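PDB 2Q1S: putative nucleotide sugar epimerase/ dehydratase from Bordetella bronchiseptica, which binds NADH in a Rossmann fold and probably acts as a nucleotide-sugar epimerase or dehydratase in the biosynthesis of lipopolysaccharide O-antigen. Local coordinates for residues A294-A297 with T298-E302. Residues are numbered along the deposited sequence; the frame is centred on the assembly and turned at random.
Sequences ADLA and TKINE
The flat carbonyl group of Ala294 is gripped from both faces by Thr298, one turn further along helix 293-304: the backbone N of Thr298 comes from one side of the carbonyl plane and OG1 from the other. Thr298 OG1 donates to Ala294 O at 2.9 Å, standing well above the plane, 37° out of it. The hydroxyl gets there because OG1 lies beside its own backbone N (chi1 -69°), which folds it back over the preceding turn. This is the familiar i to i-4 bond of a helical threonine, doubling a main-chain bond between the same two residues. Regular alpha-helical bonds follow from Lys299 N to Asp295 O, Ile300 N to Leu296 O and Asn301 N to Ala297 O. The side-chain amide of Asn301 also sits close to Ala297 O, with Asn301 CG 3.4 Å from that oxygen, but its OD1 is bonded to Asn306 ND2. Leu296 CG meets Ile300 CD1 at 3.9 Å, the two side chains running alongside each other towards Thr235, Phe238 and Ala242 of helix 234-243, while Lys299 lies against Ile343, Asp344 and Leu347 of helix 343-356. The helix lies near Pro249 and Arg258, which bind UDP in a structure of this epimerase/dehydratase-family protein, though none is bound to this chain. Arg312 NH1 makes weak contacts with Thr298 OG1, a hydrogen bond, and Asp295 OD1, a long ion pair. Asp295 and Lys299 stop short of a salt bridge, with OD2 and NZ 5.2 Å apart, while the lysine methylenes run past the backbone, Lys299 CD resting 3.3 Å from Asp295 O.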
ATOM      1  N   ALA A 294     -14.443  -5.377 -30.819  1.00 48.95           N
ATOM      2  CA  ALA A 294     -14.862  -5.448 -32.231  1.00 50.99           C
ATOM      3  C   ALA A 294     -16.015  -4.481 -32.536  1.00 52.77           C
ATOM      4  O   ALA A 294     -15.982  -3.813 -33.569  1.00 54.27           O
ATOM      5  CB  ALA A 294     -15.223  -6.867 -32.644  1.00 50.66           C
ATOM      6  N   ASP A 295     -17.004  -4.403 -31.632  1.00 54.24           N
ATOM      7  CA  ASP A 295     -18.165  -3.526 -31.818  1.00 55.13           C
ATOM      8  C   ASP A 295     -17.793  -2.065 -31.622  1.00 56.45           C
ATOM      9  O   ASP A 295     -18.259  -1.197 -32.360  1.00 56.20           O
ATOM     10  CB  ASP A 295     -19.323  -3.916 -30.900  1.00 55.70           C
ATOM     11  CG  ASP A 295     -20.005  -5.196 -31.342  1.00 56.87           C
ATOM     12  OD1 ASP A 295     -19.736  -5.666 -32.473  1.00 59.21           O
ATOM     13  OD2 ASP A 295     -20.817  -5.738 -30.568  1.00 58.88           O
ATOM     14  N   LEU A 296     -16.948  -1.807 -30.625  1.00 56.78           N
ATOM     15  CA  LEU A 296     -16.340  -0.475 -30.483  1.00 58.30           C
ATOM     16  C   LEU A 296     -15.712  -0.007 -31.808  1.00 58.60           C
ATOM     17  O   LEU A 296     -16.060   1.062 -32.342  1.00 59.83           O
ATOM     18  CB  LEU A 296     -15.314  -0.461 -29.333  1.00 58.23           C
ATOM     19  CG  LEU A 296     -14.685   0.896 -28.979  1.00 59.34           C
ATOM     20  CD1 LEU A 296     -15.629   1.696 -28.080  1.00 61.47           C
ATOM     21  CD2 LEU A 296     -13.322   0.719 -28.279  1.00 58.79           C
ATOM     22  N   ALA A 297     -14.820  -0.831 -32.365  1.00 58.49           N
ATOM     23  CA  ALA A 297     -14.155  -0.510 -33.642  1.00 58.07           C
ATOM     24  C   ALA A 297     -15.158  -0.348 -34.781  1.00 58.55           C
ATOM     25  O   ALA A 297     -15.032   0.574 -35.589  1.00 58.30           O
ATOM     26  CB  ALA A 297     -13.113  -1.569 -33.982  1.00 57.68           C
ATOM     27  N   THR A 298     -16.152  -1.237 -34.837  1.00 58.36           N
ATOM     28  CA  THR A 298     -17.179  -1.181 -35.870  1.00 59.92           C
ATOM     29  C   THR A 298     -17.885   0.181 -35.844  1.00 60.11           C
ATOM     30  O   THR A 298     -17.974   0.853 -36.874  1.00 59.77           O
ATOM     31  CB  THR A 298     -18.183  -2.359 -35.726  1.00 59.65           C
ATOM     32  OG1 THR A 298     -17.511  -3.586 -36.058  1.00 60.19           O
ATOM     33  CG2 THR A 298     -19.369  -2.150 -36.643  1.00 60.39           C
ATOM     34  N   LYS A 299     -18.320   0.584 -34.641  1.00 60.70           N
ATOM     35  CA  LYS A 299     -19.044   1.844 -34.406  1.00 61.20           C
ATOM     36  C   LYS A 299     -18.202   3.072 -34.760  1.00 61.07           C
ATOM     37  O   LYS A 299     -18.667   3.979 -35.438  1.00 62.86           O
ATOM     38  CB  LYS A 299     -19.481   1.937 -32.942  1.00 61.14           C
ATOM     39  CG  LYS A 299     -20.673   1.051 -32.583  1.00 61.22           C
ATOM     40  CD  LYS A 299     -20.654   0.708 -31.098  1.00 62.48           C
ATOM     41  CE  LYS A 299     -22.003   0.227 -30.581  1.00 62.10           C
ATOM     42  NZ  LYS A 299     -22.595  -0.936 -31.270  1.00 62.93           N
ATOM     43  N   ILE A 300     -16.962   3.096 -34.285  1.00 61.46           N
ATOM     44  CA  ILE A 300     -16.041   4.179 -34.599  1.00 61.29           C
ATOM     45  C   ILE A 300     -15.799   4.295 -36.113  1.00 62.15           C
ATOM     46  O   ILE A 300     -15.813   5.397 -36.679  1.00 61.61           O
ATOM     47  CB  ILE A 300     -14.708   4.012 -33.824  1.00 61.16           C
ATOM     48  CG1 ILE A 300     -14.936   4.225 -32.329  1.00 59.77           C
ATOM     49  CG2 ILE A 300     -13.654   5.012 -34.340  1.00 59.90           C
ATOM     50  CD1 ILE A 300     -13.748   3.806 -31.460  1.00 60.65           C
ATOM     51  N   ASN A 301     -15.589   3.162 -36.777  1.00 62.53           N
ATOM     52  CA  ASN A 301     -15.426   3.170 -38.228  1.00 63.44           C
ATOM     53  C   ASN A 301     -16.671   3.732 -38.921  1.00 64.37           C
ATOM     54  O   ASN A 301     -16.569   4.598 -39.794  1.00 64.63           O
ATOM     55  CB  ASN A 301     -15.058   1.773 -38.744  1.00 63.10           C
ATOM     56  CG  ASN A 301     -13.569   1.437 -38.554  1.00 62.56           C
ATOM     57  OD1 ASN A 301     -12.740   2.307 -38.249  1.00 61.41           O
ATOM     58  ND2 ASN A 301     -13.227   0.170 -38.752  1.00 60.18           N
ATOM     59  N   GLU A 302     -17.852   3.287 -38.488  1.00 65.82           N
ATOM     60  CA  GLU A 302     -19.093   3.722 -39.130  1.00 67.16           C
ATOM     61  C   GLU A 302     -19.354   5.229 -38.925  1.00 66.85           C
ATOM     62  O   GLU A 302     -19.786   5.908 -39.854  1.00 67.04           O
ATOM     63  CB  GLU A 302     -20.276   2.834 -38.708  1.00 67.76           C
ATOM     64  CG  GLU A 302     -21.134   3.362 -37.550  1.00 72.64           C
ATOM     65  CD  GLU A 302     -22.281   4.253 -38.031  1.00 75.69           C
ATOM     66  OE1 GLU A 302     -22.617   4.216 -39.232  1.00 78.24           O
ATOM     67  OE2 GLU A 302     -22.841   4.997 -37.194  1.00 79.74           O
TER